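Local coordinates for Tlr1789 protein (Thermosynechococcus elongatus, PDB 2X8X) that probably helps insert or translocate proteins at the cyanobacterial outer membrane as an Omp85-family protein, of which this chain is the N-terminal POTRA region, at residues Gln171-Phe176 with Leu205-Asp210; Phe176-Glu181 with Leu226-Lys231; Leu107-Leu112 with Pro137-Asp142; Ala197-Leu202 with Val211-Glu216. All blocks are in the same frame, centred on the assembly; numbering follows the deposited sequence.

Contact 1 of 4, residues Gln171-Phe176 with Leu205-Asp210; sequences QRTRDF and LGLFED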
loop_
_atom_site.group_PDB
_atom_site.type_symbol
_atom_site.label_atom_id
_atom_site.label_comp_id
_atom_site.label_asym_id
_atom_site.label_seq_id
_atom_site.Cartn_x
_atom_site.Cartn_y
_atom_site.Cartn_z
ATOM N N GLN A 171 39.011 -15.062 4.573
ATOM C CA GLN A 171 38.079 -16.211 4.412
ATOM C C GLN A 171 38.838 -17.543 4.344
ATOM O O GLN A 171 39.809 -17.636 3.589
ATOM C CB GLN A 171 37.365 -16.008 3.079
ATOM C CG GLN A 171 36.627 -17.216 2.531
ATOM C CD GLN A 171 35.613 -16.800 1.443
ATOM O OE1 GLN A 171 34.872 -17.636 0.903
ATOM N NE2 GLN A 171 35.560 -15.501 1.151
ATOM N N ARG A 172 38.409 -18.556 5.099
ATOM C CA ARG A 172 38.984 -19.924 4.962
ATOM C C ARG A 172 38.060 -20.894 4.177
ATOM O O ARG A 172 38.534 -21.572 3.246
ATOM C CB ARG A 172 39.477 -20.525 6.313
ATOM C CG ARG A 172 40.525 -19.605 7.073
ATOM C CD ARG A 172 41.297 -20.217 8.328
ATOM N NE ARG A 172 40.406 -20.910 9.266
ATOM C CZ ARG A 172 39.617 -20.328 10.184
ATOM N NH1 ARG A 172 39.584 -19.004 10.380
ATOM N NH2 ARG A 172 38.839 -21.105 10.920
ATOM N N THR A 173 36.767 -20.936 4.517
ATOM C CA THR A 173 35.833 -21.877 3.859
ATOM C C THR A 173 35.515 -21.424 2.398
ATOM O O THR A 173 35.380 -20.235 2.123
ATOM C CB THR A 173 34.486 -22.018 4.667
ATOM O OG1 THR A 173 33.623 -22.969 4.014
ATOM C CG2 THR A 173 33.740 -20.683 4.678
ATOM N N ARG A 174 35.359 -22.363 1.481
ATOM C CA ARG A 174 34.966 -22.003 0.104
ATOM C C ARG A 174 33.512 -21.560 0.005
ATOM O O ARG A 174 32.663 -22.040 0.763
ATOM C CB ARG A 174 35.218 -23.174 -0.838
ATOM C CG ARG A 174 36.553 -23.883 -0.545
ATOM C CD ARG A 174 37.702 -23.181 -1.186
ATOM N NE ARG A 174 38.223 -24.026 -2.258
ATOM C CZ ARG A 174 37.756 -24.045 -3.512
ATOM N NH1 ARG A 174 36.757 -23.244 -3.902
ATOM N NH2 ARG A 174 38.308 -24.864 -4.395
ATOM N N ASP A 175 33.243 -20.660 -0.944
ATOM C CA ASP A 175 31.889 -20.155 -1.199
ATOM C C ASP A 175 30.866 -21.279 -1.432
ATOM O O ASP A 175 29.771 -21.213 -0.895
ATOM C CB ASP A 175 31.820 -19.175 -2.420
ATOM C CG ASP A 175 32.616 -17.853 -2.216
ATOM O OD1 ASP A 175 32.803 -17.361 -1.079
ATOM O OD2 ASP A 175 33.047 -17.295 -3.247
ATOM N N PHE A 176 31.203 -22.307 -2.208
ATOM C CA PHE A 176 30.184 -23.342 -2.494
ATOM C C PHE A 176 29.645 -24.009 -1.226
ATOM O O PHE A 176 28.493 -24.422 -1.175
ATOM C CB PHE A 176 30.665 -24.394 -3.531
ATOM C CG PHE A 176 31.775 -25.290 -3.022
ATOM C CD1 PHE A 176 31.483 -26.437 -2.266
ATOM C CD2 PHE A 176 33.125 -24.990 -3.272
ATOM C CE1 PHE A 176 32.542 -27.289 -1.747
ATOM C CE2 PHE A 176 34.183 -25.831 -2.785
ATOM C CZ PHE A 176 33.882 -26.976 -2.012
ATOM N N LEU A 205 26.642 -27.298 10.075
ATOM C CA LEU A 205 27.990 -27.607 9.486
ATOM C C LEU A 205 29.115 -27.588 10.551
ATOM O O LEU A 205 30.086 -28.306 10.425
ATOM C CB LEU A 205 28.398 -26.590 8.449
ATOM C CG LEU A 205 27.486 -26.505 7.188
ATOM C CD1 LEU A 205 28.004 -25.420 6.313
ATOM C CD2 LEU A 205 27.529 -27.776 6.440
ATOM N N GLY A 206 28.966 -26.756 11.574
ATOM C CA GLY A 206 29.904 -26.833 12.711
ATOM C C GLY A 206 31.143 -25.966 12.495
ATOM O O GLY A 206 32.148 -26.167 13.150
ATOM N N LEU A 207 31.055 -25.015 11.558
ATOM C CA LEU A 207 32.188 -24.272 11.005
ATOM C C LEU A 207 32.281 -22.861 11.526
ATOM O O LEU A 207 33.395 -22.291 11.491
ATOM C CB LEU A 207 32.001 -24.138 9.484
ATOM C CG LEU A 207 32.248 -25.388 8.677
ATOM C CD1 LEU A 207 32.199 -25.091 7.153
ATOM C CD2 LEU A 207 33.525 -26.123 9.155
ATOM N N PHE A 208 31.131 -22.292 11.949
ATOM C CA PHE A 208 30.988 -20.861 12.248
ATOM C C PHE A 208 30.620 -20.580 13.686
ATOM O O PHE A 208 29.726 -21.219 14.232
ATOM C CB PHE A 208 29.924 -20.188 11.322
ATOM C CG PHE A 208 30.091 -20.579 9.900
ATOM C CD1 PHE A 208 31.294 -20.265 9.226
ATOM C CD2 PHE A 208 29.133 -21.362 9.274
ATOM C CE1 PHE A 208 31.487 -20.653 7.900
ATOM C CE2 PHE A 208 29.295 -21.775 7.942
ATOM C CZ PHE A 208 30.454 -21.429 7.258
ATOM N N GLU A 209 31.303 -19.602 14.268
ATOM C CA GLU A 209 30.993 -19.176 15.594
ATOM C C GLU A 209 29.739 -18.308 15.612
ATOM O O GLU A 209 28.959 -18.328 16.573
ATOM C CB GLU A 209 32.225 -18.475 16.194
ATOM C CG GLU A 209 33.412 -19.438 16.206
ATOM C CD GLU A 209 34.565 -18.986 17.108
ATOM O OE1 GLU A 209 34.576 -17.798 17.525
ATOM O OE2 GLU A 209 35.477 -19.819 17.390
ATOM N N ASP A 210 29.510 -17.566 14.530
ATOM C CA ASP A 210 28.360 -16.670 14.482
ATOM C C ASP A 210 28.073 -16.467 13.031
ATOM O O ASP A 210 28.975 -16.440 12.175
ATOM C CB ASP A 210 28.714 -15.330 15.164
ATOM C CG ASP A 210 27.488 -14.357 15.333
ATOM O OD1 ASP A 210 26.338 -14.835 15.532
ATOM O OD2 ASP A 210 27.703 -13.090 15.286
#

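Contact 2 of 4, residues Phe176-Glu181 with Leu226-Lys231; sequences FVISRE and LILNIK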
loop_
_atom_site.group_PDB
_atom_site.type_symbol
_atom_site.label_atom_id
_atom_site.label_comp_id
_atom_site.label_asym_id
_atom_site.label_seq_id
_atom_site.Cartn_x
_atom_site.Cartn_y
_atom_site.Cartn_z
ATOM N N PHE A 176 31.203 -22.307 -2.208
ATOM C CA PHE A 176 30.184 -23.342 -2.494
ATOM C C PHE A 176 29.645 -24.009 -1.226
ATOM O O PHE A 176 28.493 -24.422 -1.175
ATOM C CB PHE A 176 30.665 -24.394 -3.531
ATOM C CG PHE A 176 31.775 -25.290 -3.022
ATOM C CD1 PHE A 176 31.483 -26.437 -2.266
ATOM C CD2 PHE A 176 33.125 -24.990 -3.272
ATOM C CE1 PHE A 176 32.542 -27.289 -1.747
ATOM C CE2 PHE A 176 34.183 -25.831 -2.785
ATOM C CZ PHE A 176 33.882 -26.976 -2.012
ATOM N N VAL A 177 30.497 -24.132 -0.203
ATOM C CA VAL A 177 30.150 -24.818 1.058
ATOM C C VAL A 177 28.969 -24.141 1.702
ATOM O O VAL A 177 28.061 -24.818 2.214
ATOM C CB VAL A 177 31.348 -24.909 2.030
ATOM C CG1 VAL A 177 30.946 -25.511 3.396
ATOM C CG2 VAL A 177 32.417 -25.791 1.453
ATOM N N ILE A 178 28.981 -22.808 1.648
ATOM C CA ILE A 178 27.909 -22.006 2.205
ATOM C C ILE A 178 26.719 -21.963 1.240
ATOM O O ILE A 178 25.572 -22.205 1.640
ATOM C CB ILE A 178 28.367 -20.571 2.517
ATOM C CG1 ILE A 178 29.383 -20.594 3.678
ATOM C CG2 ILE A 178 27.188 -19.727 2.913
ATOM C CD1 ILE A 178 30.246 -19.344 3.687
ATOM N N SER A 179 27.009 -21.650 -0.017
ATOM C CA SER A 179 25.945 -21.438 -0.991
ATOM C C SER A 179 25.035 -22.708 -1.116
ATOM O O SER A 179 23.813 -22.629 -1.269
ATOM C CB SER A 179 26.624 -21.059 -2.313
ATOM O OG SER A 179 25.628 -20.928 -3.307
ATOM N N ARG A 180 25.634 -23.888 -1.043
ATOM C CA ARG A 180 24.865 -25.114 -1.258
ATOM C C ARG A 180 23.941 -25.464 -0.112
ATOM O O ARG A 180 23.094 -26.347 -0.247
ATOM C CB ARG A 180 25.770 -26.273 -1.590
ATOM C CG ARG A 180 26.364 -26.994 -0.396
ATOM C CD ARG A 180 27.435 -27.981 -0.963
ATOM N NE ARG A 180 28.487 -28.251 0.028
ATOM C CZ ARG A 180 29.404 -29.213 -0.063
ATOM N NH1 ARG A 180 29.436 -30.039 -1.107
ATOM N NH2 ARG A 180 30.302 -29.348 0.912
ATOM N N GLU A 181 24.094 -24.765 1.014
ATOM C CA GLU A 181 23.159 -24.945 2.110
ATOM C C GLU A 181 21.970 -24.016 2.049
ATOM O O GLU A 181 21.027 -24.193 2.840
ATOM C CB GLU A 181 23.873 -24.741 3.450
ATOM C CG GLU A 181 25.013 -25.734 3.621
ATOM C CD GLU A 181 24.554 -27.186 3.648
ATOM O OE1 GLU A 181 23.457 -27.500 4.218
ATOM O OE2 GLU A 181 25.336 -28.016 3.137
ATOM N N LEU A 226 21.564 -9.232 0.332
ATOM C CA LEU A 226 21.576 -9.982 1.603
ATOM C C LEU A 226 23.045 -10.187 2.086
ATOM O O LEU A 226 23.864 -10.832 1.374
ATOM C CB LEU A 226 20.855 -11.337 1.523
ATOM C CG LEU A 226 20.983 -12.077 2.864
ATOM C CD1 LEU A 226 19.791 -11.702 3.650
ATOM C CD2 LEU A 226 21.052 -13.574 2.784
ATOM N N ILE A 227 23.353 -9.692 3.281
ATOM C CA ILE A 227 24.747 -9.748 3.768
ATOM C C ILE A 227 24.746 -10.808 4.843
ATOM O O ILE A 227 23.880 -10.768 5.735
ATOM C CB ILE A 227 25.208 -8.439 4.463
ATOM C CG1 ILE A 227 24.864 -7.154 3.669
ATOM C CG2 ILE A 227 26.679 -8.513 4.845
ATOM C CD1 ILE A 227 25.380 -7.083 2.299
ATOM N N LEU A 228 25.677 -11.756 4.748
ATOM C CA LEU A 228 25.945 -12.694 5.844
ATOM C C LEU A 228 27.273 -12.272 6.487
ATOM O O LEU A 228 28.305 -12.279 5.831
ATOM C CB LEU A 228 26.049 -14.115 5.318
ATOM C CG LEU A 228 24.854 -14.845 4.700
ATOM C CD1 LEU A 228 25.178 -16.341 4.605
ATOM C CD2 LEU A 228 23.573 -14.560 5.525
ATOM N N ASN A 229 27.252 -11.897 7.778
ATOM C CA ASN A 229 28.425 -11.489 8.493
ATOM C C ASN A 229 28.813 -12.728 9.276
ATOM O O ASN A 229 28.050 -13.178 10.178
ATOM C CB ASN A 229 28.074 -10.350 9.446
ATOM C CG ASN A 229 27.837 -9.024 8.699
ATOM O OD1 ASN A 229 28.705 -8.577 8.020
ATOM N ND2 ASN A 229 26.627 -8.479 8.761
ATOM N N ILE A 230 29.981 -13.265 8.935
ATOM C CA ILE A 230 30.331 -14.595 9.366
ATOM C C ILE A 230 31.607 -14.584 10.116
ATOM O O ILE A 230 32.574 -14.051 9.603
ATOM C CB ILE A 230 30.516 -15.532 8.124
ATOM C CG1 ILE A 230 29.206 -15.677 7.332
ATOM C CG2 ILE A 230 30.990 -16.925 8.568
ATOM C CD1 ILE A 230 29.460 -16.383 5.955
ATOM N N LYS A 231 31.610 -15.179 11.323
ATOM C CA LYS A 231 32.822 -15.410 12.104
ATOM C C LYS A 231 33.098 -16.908 12.148
ATOM O O LYS A 231 32.330 -17.644 12.758
ATOM C CB LYS A 231 32.704 -14.798 13.515
ATOM C CG LYS A 231 32.384 -13.274 13.545
ATOM C CD LYS A 231 32.317 -12.614 14.938
ATOM C CE LYS A 231 31.353 -11.390 14.822
ATOM N NZ LYS A 231 31.466 -10.309 15.839
#

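Contact 3 of 4, residues Leu107-Leu112 with Pro137-Asp142; sequences LNLREL and PQVDPD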
loop_
_atom_site.group_PDB
_atom_site.type_symbol
_atom_site.label_atom_id
_atom_site.label_comp_id
_atom_site.label_asym_id
_atom_site.label_seq_id
_atom_site.Cartn_x
_atom_site.Cartn_y
_atom_site.Cartn_z
ATOM N N LEU A 107 -15.533 3.230 -7.288
ATOM C CA LEU A 107 -14.359 2.913 -6.462
ATOM C C LEU A 107 -14.433 3.779 -5.195
ATOM O O LEU A 107 -14.778 4.980 -5.253
ATOM C CB LEU A 107 -13.116 3.278 -7.275
ATOM C CG LEU A 107 -11.809 3.439 -6.470
ATOM C CD1 LEU A 107 -11.261 2.092 -6.005
ATOM C CD2 LEU A 107 -10.900 4.111 -7.421
ATOM N N ASN A 108 -14.099 3.168 -4.061
ATOM C CA ASN A 108 -14.013 3.833 -2.800
ATOM C C ASN A 108 -12.566 3.688 -2.296
ATOM O O ASN A 108 -12.043 2.573 -2.182
ATOM C CB ASN A 108 -15.039 3.274 -1.785
ATOM C CG ASN A 108 -15.014 4.042 -0.506
ATOM O OD1 ASN A 108 -14.036 3.946 0.267
ATOM N ND2 ASN A 108 -16.075 4.843 -0.242
ATOM N N LEU A 109 -11.886 4.801 -2.057
ATOM C CA LEU A 109 -10.483 4.705 -1.651
ATOM C C LEU A 109 -10.272 4.117 -0.277
ATOM O O LEU A 109 -9.231 3.555 -0.030
ATOM C CB LEU A 109 -9.781 6.035 -1.745
ATOM C CG LEU A 109 -9.371 6.557 -3.134
ATOM C CD1 LEU A 109 -8.265 7.581 -2.962
ATOM C CD2 LEU A 109 -8.906 5.578 -4.169
ATOM N N ARG A 110 -11.226 4.220 0.638
ATOM C CA ARG A 110 -11.099 3.464 1.904
ATOM C C ARG A 110 -11.146 1.944 1.666
ATOM O O ARG A 110 -10.359 1.224 2.241
ATOM C CB ARG A 110 -12.218 3.788 2.910
ATOM C CG ARG A 110 -12.452 5.192 3.241
ATOM C CD ARG A 110 -13.625 5.087 4.287
ATOM N NE ARG A 110 -14.023 6.363 4.854
ATOM C CZ ARG A 110 -13.965 6.677 6.147
ATOM N NH1 ARG A 110 -13.538 5.779 7.044
ATOM N NH2 ARG A 110 -14.322 7.905 6.538
ATOM N N GLU A 111 -12.097 1.461 0.869
ATOM C CA GLU A 111 -12.148 0.047 0.510
ATOM C C GLU A 111 -10.889 -0.412 -0.295
ATOM O O GLU A 111 -10.359 -1.507 -0.059
ATOM C CB GLU A 111 -13.363 -0.268 -0.343
ATOM C CG GLU A 111 -14.741 0.126 0.354
ATOM C CD GLU A 111 -16.009 -0.125 -0.572
ATOM O OE1 GLU A 111 -16.069 -1.231 -1.165
ATOM O OE2 GLU A 111 -16.941 0.750 -0.695
ATOM N N LEU A 112 -10.418 0.410 -1.198
ATOM C CA LEU A 112 -9.145 0.126 -1.861
ATOM C C LEU A 112 -8.018 -0.033 -0.895
ATOM O O LEU A 112 -7.169 -0.910 -1.080
ATOM C CB LEU A 112 -8.778 1.208 -2.855
ATOM C CG LEU A 112 -7.613 0.811 -3.802
ATOM C CD1 LEU A 112 -8.061 -0.142 -4.877
ATOM C CD2 LEU A 112 -7.164 2.091 -4.543
ATOM N N PRO A 137 -1.788 4.555 -5.441
ATOM C CA PRO A 137 -2.555 3.892 -6.493
ATOM C C PRO A 137 -2.832 4.848 -7.644
ATOM O O PRO A 137 -3.055 6.023 -7.416
ATOM C CB PRO A 137 -3.880 3.524 -5.780
ATOM C CG PRO A 137 -3.479 3.469 -4.266
ATOM C CD PRO A 137 -2.517 4.579 -4.132
ATOM N N GLN A 138 -2.674 4.365 -8.865
ATOM C CA GLN A 138 -3.085 5.094 -10.028
ATOM C C GLN A 138 -4.489 4.663 -10.441
ATOM O O GLN A 138 -4.728 3.523 -10.785
ATOM C CB GLN A 138 -2.132 4.814 -11.173
ATOM C CG GLN A 138 -1.603 6.104 -11.623
ATOM C CD GLN A 138 -2.091 6.381 -12.978
ATOM O OE1 GLN A 138 -3.050 7.161 -13.193
ATOM N NE2 GLN A 138 -1.438 5.727 -13.957
ATOM N N VAL A 139 -5.380 5.625 -10.448
ATOM C CA VAL A 139 -6.784 5.414 -10.814
ATOM C C VAL A 139 -7.020 6.033 -12.210
ATOM O O VAL A 139 -7.104 7.270 -12.332
ATOM C CB VAL A 139 -7.713 6.156 -9.792
ATOM C CG1 VAL A 139 -9.172 5.971 -10.150
ATOM C CG2 VAL A 139 -7.360 5.784 -8.266
ATOM N N ASP A 140 -7.190 5.226 -13.258
ATOM C CA ASP A 140 -7.381 5.814 -14.605
ATOM C C ASP A 140 -8.839 6.087 -14.773
ATOM O O ASP A 140 -9.665 5.402 -14.134
ATOM C CB ASP A 140 -6.887 4.901 -15.705
ATOM C CG ASP A 140 -5.362 4.964 -15.836
ATOM O OD1 ASP A 140 -4.803 6.033 -15.454
ATOM O OD2 ASP A 140 -4.712 3.974 -16.279
ATOM N N PRO A 141 -9.188 7.053 -15.650
ATOM C CA PRO A 141 -10.622 7.437 -15.775
ATOM C C PRO A 141 -11.519 6.315 -16.320
ATOM O O PRO A 141 -12.707 6.333 -16.085
ATOM C CB PRO A 141 -10.607 8.619 -16.776
ATOM C CG PRO A 141 -9.161 9.050 -16.929
ATOM C CD PRO A 141 -8.307 7.808 -16.571
ATOM N N ASP A 142 -10.967 5.309 -16.985
ATOM C CA ASP A 142 -11.795 4.175 -17.427
ATOM C C ASP A 142 -12.041 3.078 -16.322
ATOM O O ASP A 142 -12.686 2.058 -16.609
ATOM C CB ASP A 142 -11.201 3.546 -18.697
ATOM C CG ASP A 142 -9.852 2.846 -18.451
ATOM O OD1 ASP A 142 -9.219 2.993 -17.352
ATOM O OD2 ASP A 142 -9.407 2.109 -19.377
#

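Contact 4 of 4, residues Ala197-Leu202 with Val211-Glu216; sequences ADLRRL and VQVALE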
loop_
_atom_site.group_PDB
_atom_site.type_symbol
_atom_site.label_atom_id
_atom_site.label_comp_id
_atom_site.label_asym_id
_atom_site.label_seq_id
_atom_site.Cartn_x
_atom_site.Cartn_y
_atom_site.Cartn_z
ATOM N N ALA A 197 15.740 -21.321 8.136
ATOM C CA ALA A 197 16.105 -22.660 7.729
ATOM C C ALA A 197 17.544 -22.730 7.216
ATOM O O ALA A 197 18.306 -23.684 7.516
ATOM C CB ALA A 197 15.098 -23.171 6.661
ATOM N N ASP A 198 17.906 -21.713 6.464
ATOM C CA ASP A 198 19.235 -21.636 5.877
ATOM C C ASP A 198 20.259 -21.481 7.014
ATOM O O ASP A 198 21.304 -22.118 6.974
ATOM C CB ASP A 198 19.383 -20.367 5.005
ATOM C CG ASP A 198 18.728 -20.496 3.591
ATOM O OD1 ASP A 198 18.299 -21.605 3.158
ATOM O OD2 ASP A 198 18.657 -19.438 2.908
ATOM N N LEU A 199 19.978 -20.609 7.987
ATOM C CA LEU A 199 20.917 -20.352 9.072
ATOM C C LEU A 199 21.116 -21.622 9.983
ATOM O O LEU A 199 22.222 -21.906 10.496
ATOM C CB LEU A 199 20.435 -19.170 9.914
ATOM C CG LEU A 199 20.520 -17.767 9.311
ATOM C CD1 LEU A 199 19.839 -16.815 10.283
ATOM C CD2 LEU A 199 22.005 -17.450 9.160
ATOM N N ARG A 200 20.033 -22.363 10.197
ATOM C CA ARG A 200 20.069 -23.680 10.841
ATOM C C ARG A 200 20.924 -24.689 10.096
ATOM O O ARG A 200 21.729 -25.413 10.728
ATOM C CB ARG A 200 18.640 -24.190 11.123
ATOM C CG ARG A 200 18.059 -23.335 12.292
ATOM C CD ARG A 200 16.750 -23.889 12.895
ATOM N NE ARG A 200 15.762 -24.120 11.825
ATOM C CZ ARG A 200 14.771 -23.284 11.479
ATOM N NH1 ARG A 200 14.599 -22.126 12.121
ATOM N NH2 ARG A 200 13.940 -23.621 10.484
ATOM N N ARG A 201 20.846 -24.687 8.766
ATOM C CA ARG A 201 21.737 -25.562 7.984
ATOM C C ARG A 201 23.159 -25.099 8.083
ATOM O O ARG A 201 24.061 -25.923 8.127
ATOM C CB ARG A 201 21.316 -25.681 6.483
ATOM C CG ARG A 201 20.189 -26.672 6.245
ATOM C CD ARG A 201 19.835 -26.843 4.739
ATOM N NE ARG A 201 19.356 -25.584 4.172
ATOM C CZ ARG A 201 18.086 -25.168 4.137
ATOM N NH1 ARG A 201 17.094 -25.912 4.616
ATOM N NH2 ARG A 201 17.791 -23.998 3.591
ATOM N N LEU A 202 23.377 -23.777 8.101
ATOM C CA LEU A 202 24.758 -23.275 8.264
ATOM C C LEU A 202 25.274 -23.681 9.664
ATOM O O LEU A 202 26.435 -24.100 9.816
ATOM C CB LEU A 202 24.867 -21.761 8.004
ATOM C CG LEU A 202 24.613 -21.390 6.516
ATOM C CD1 LEU A 202 24.602 -19.844 6.405
ATOM C CD2 LEU A 202 25.616 -22.091 5.532
ATOM N N VAL A 211 26.808 -16.370 12.724
ATOM C CA VAL A 211 26.419 -15.867 11.407
ATOM C C VAL A 211 25.336 -14.838 11.642
ATOM O O VAL A 211 24.336 -15.190 12.221
ATOM C CB VAL A 211 25.823 -17.003 10.532
ATOM C CG1 VAL A 211 25.361 -16.413 9.182
ATOM C CG2 VAL A 211 26.790 -18.157 10.330
ATOM N N GLN A 212 25.491 -13.588 11.200
ATOM C CA GLN A 212 24.420 -12.619 11.325
ATOM C C GLN A 212 23.947 -12.140 9.950
ATOM O O GLN A 212 24.735 -11.893 9.043
ATOM C CB GLN A 212 24.841 -11.401 12.171
ATOM C CG GLN A 212 25.029 -11.644 13.697
ATOM C CD GLN A 212 23.728 -12.090 14.456
ATOM O OE1 GLN A 212 22.620 -11.612 14.188
ATOM N NE2 GLN A 212 23.889 -13.019 15.413
ATOM N N VAL A 213 22.649 -11.953 9.799
ATOM C CA VAL A 213 22.101 -11.541 8.500
ATOM C C VAL A 213 21.873 -10.034 8.536
ATOM O O VAL A 213 21.313 -9.552 9.498
ATOM C CB VAL A 213 20.754 -12.253 8.204
ATOM C CG1 VAL A 213 20.192 -11.742 6.917
ATOM C CG2 VAL A 213 20.963 -13.749 8.032
ATOM N N ALA A 214 22.279 -9.290 7.510
ATOM C CA ALA A 214 21.951 -7.859 7.452
ATOM C C ALA A 214 21.472 -7.592 6.034
ATOM O O ALA A 214 21.934 -8.280 5.114
ATOM C CB ALA A 214 23.168 -7.044 7.775
ATOM N N LEU A 215 20.621 -6.580 5.833
ATOM C CA LEU A 215 20.108 -6.208 4.503
ATOM C C LEU A 215 20.594 -4.851 4.078
ATOM O O LEU A 215 20.582 -3.924 4.859
ATOM C CB LEU A 215 18.571 -6.228 4.521
ATOM C CG LEU A 215 17.953 -7.588 4.939
ATOM C CD1 LEU A 215 16.421 -7.515 5.103
ATOM C CD2 LEU A 215 18.301 -8.665 3.932
ATOM N N GLU A 216 21.044 -4.700 2.841
ATOM C CA GLU A 216 21.309 -3.373 2.289
ATOM C C GLU A 216 20.487 -3.177 1.012
ATOM O O GLU A 216 20.201 -4.155 0.301
ATOM C CB GLU A 216 22.813 -3.232 2.033
ATOM C CG GLU A 216 23.569 -3.344 3.396
ATOM C CD GLU A 216 25.085 -3.127 3.337
ATOM O OE1 GLU A 216 25.735 -3.239 2.254
ATOM O OE2 GLU A 216 25.640 -2.871 4.431
#

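Contact 1 of 4, residues Gln171-Phe176 with Leu205-Asp210
Thr173 and Leu207 lie where the backbones of Gln171-Phe176 and Leu205-Asp210 come nearest, CA to CA 8.4 Å. Both segments are connections of the third POTRA domain: the first leads into helix 175-179, the second turns from helix 192-205 into strand 208-217. Gly206, with positive phi, is the first residue past the helix, and at Glu209 the strand takes up a classic beta bulge, Glu209 and Asp210 both facing Lys231. No hydrogen bond joins the two segments. Thr173 carries its side of the contact and divides it between its two branches. With OG1 anti to the backbone N (chi1 -178°), the methyl is left between the backbone N and the carbonyl carbon, directed at Phe208. OG1 lies 4.0 Å from Leu207 CD1, a van der Waals approach. The Phe208 ring is held from another direction as well, since CB of its neighbour Leu207 sits over the centre of one face, 3.7 Å above the plane. Beyond the pair, the carboxylate of Glu232 accepts from the backbone N of both Arg172 and Thr173, tying this connection to strand 224-232. The Thr173 methyl meets the ring edge-on, CG2 lying near the ring plane 3.9 Å from Phe208 CE1.

Contact 2 of 4, residues Phe176-Glu181 with Leu226-Lys231
Ile178 and Ile230 meet through their long branches, and matching torsions bring them there: chi1 is -68° in Ile178 and -63° in Ile230, setting each CG1 anti to its own carbonyl carbon. Their extended second torsions carry the CD1 methyls onward, and the two chains meet tip to tip, Ile178 CD1 to Ile230 CD1 at 3.8 Å. The short branch of Ile178 serves another partner, CG2 lying 4.3 Å from Leu228 CD1 in a looser contact. One helix residue therefore bridges two strand residues, Leu228 and Ile230, which alternate along the strand and point their side chains to the same face. All three are buried, and the contact is entirely apolar. Backbone bonds at the end of the helix run from Arg180 N to Phe176 O at 2.9 Å and from Glu181 N to Ile178 O at 3.0 Å. This is the helix-on-sheet core of a POTRA domain. Strand 224-232 is the middle strand of its sheet, between 154-161 and 208-217. Around Ile178, Tyr159 and Phe161 come from strand 154-161 and Leu202 from helix 192-205; Leu202 also touches Leu228, and Phe208 of strand 208-217 packs on Ile230.

Contact 3 of 4, residues Leu107-Leu112 with Pro137-Asp142
Leu107 and Val139 meet tip to tip, one methyl of the leucine set against both methyls of the valine: Leu107 CD2 is 3.7 Å from Val139 CG1 and 4.0 Å from Val139 CG2. Leu112 uses its own CD2 on the flank of the Pro137 ring, 3.8 Å from Pro137 CB, the two side chains sliding past each other in opposite directions. Leu109 adds a looser touch, CD2 to Val139 CG2 at 4.4 Å. Leu107 and Leu112 are both turned with CG anti to the backbone N (chi1 162° and -167°), which carries their branches toward the strand. Behind them, Asn108 caps the start of helix 109-125. Its OD1 accepts from Glu111 N at 3.2 Å in a fairly straight bond, the donor tilted 24° from the carbonyl plane, and more weakly from Arg110 N. The amide's other end, ND2, donates to Thr50 O, and Arg110 NH2 bonds to Ala49 O, so this helix start also links to the preceding POTRA domain. Val145, on the neighbouring strand 144-150, touches both Leu107 and Leu112. A capped helix whose first turn, with the residue leading into it, lies against edge strand 132-139 belongs to the helix-over-sheet core of the second, ShlB-type POTRA domain.

Contact 4 of 4, residues Ala197-Leu202 with Val211-Glu216
Leu199 and Val211 face each other where helix 197-202 runs nearly antiparallel to strand 211-216, the axes 155° apart in direction and 10.1 Å apart at closest approach. The helix, the turn and the strand that follows form an alpha-beta hairpin of the third POTRA domain, in which a helix packs on its sheet. Leu199 makes most of the contact on the helix side. Its CG stands anti to the carbonyl carbon (chi1 -72°), and both methyls are spread over the strand: CD1 lies 4.0 Å from Val213 CG2, and CD2 is as far from that same methyl while also meeting Val211. Val211 and Val213 alternate along the strand and present their side chains to the helix, each crossing Leu199 at a slant. Leu202, one turn further on, gives only a fringe contact, CD1 to Val211 CG1 at 4.5 Å. Elsewhere on the helix, Asp198 and Arg201 are modelled too close for their ion pair to be relied on. Asp198 also accepts from Asp183 N through OD1 and bonds Thr184 OG1 through OD2, so its carboxylate joins the helix to the connection before it. On the strand side, Val213 leans on Leu226 and Leu228 of strand 224-232. The tightest touch across the pair is between methyls, Leu199 CD2 to Val211 CG1 at 3.5 Å.

Contacts 1, 2 and 4 belong to the third POTRA domain and adjoin one another, contact 2 buried and contact 1 at the surface, where two connections meet; contact 3 stands apart in the second, its centre about 40 Å or more from each of the others. The centres of contacts 1 and 2, and of 2 and 4, are about 7 Å apart, and those of contacts 1 and 4 about 12 Å. Glu209 N of contact 1 probably bonds Lys231 O of contact 2 at 2.7 Å, while Ile227 N of contact 2 probably bonds Ala214 O of contact 4 at 2.7 Å, across neighbouring strands. Contact 4 closes a short hairpin lying between the two segments of contact 2.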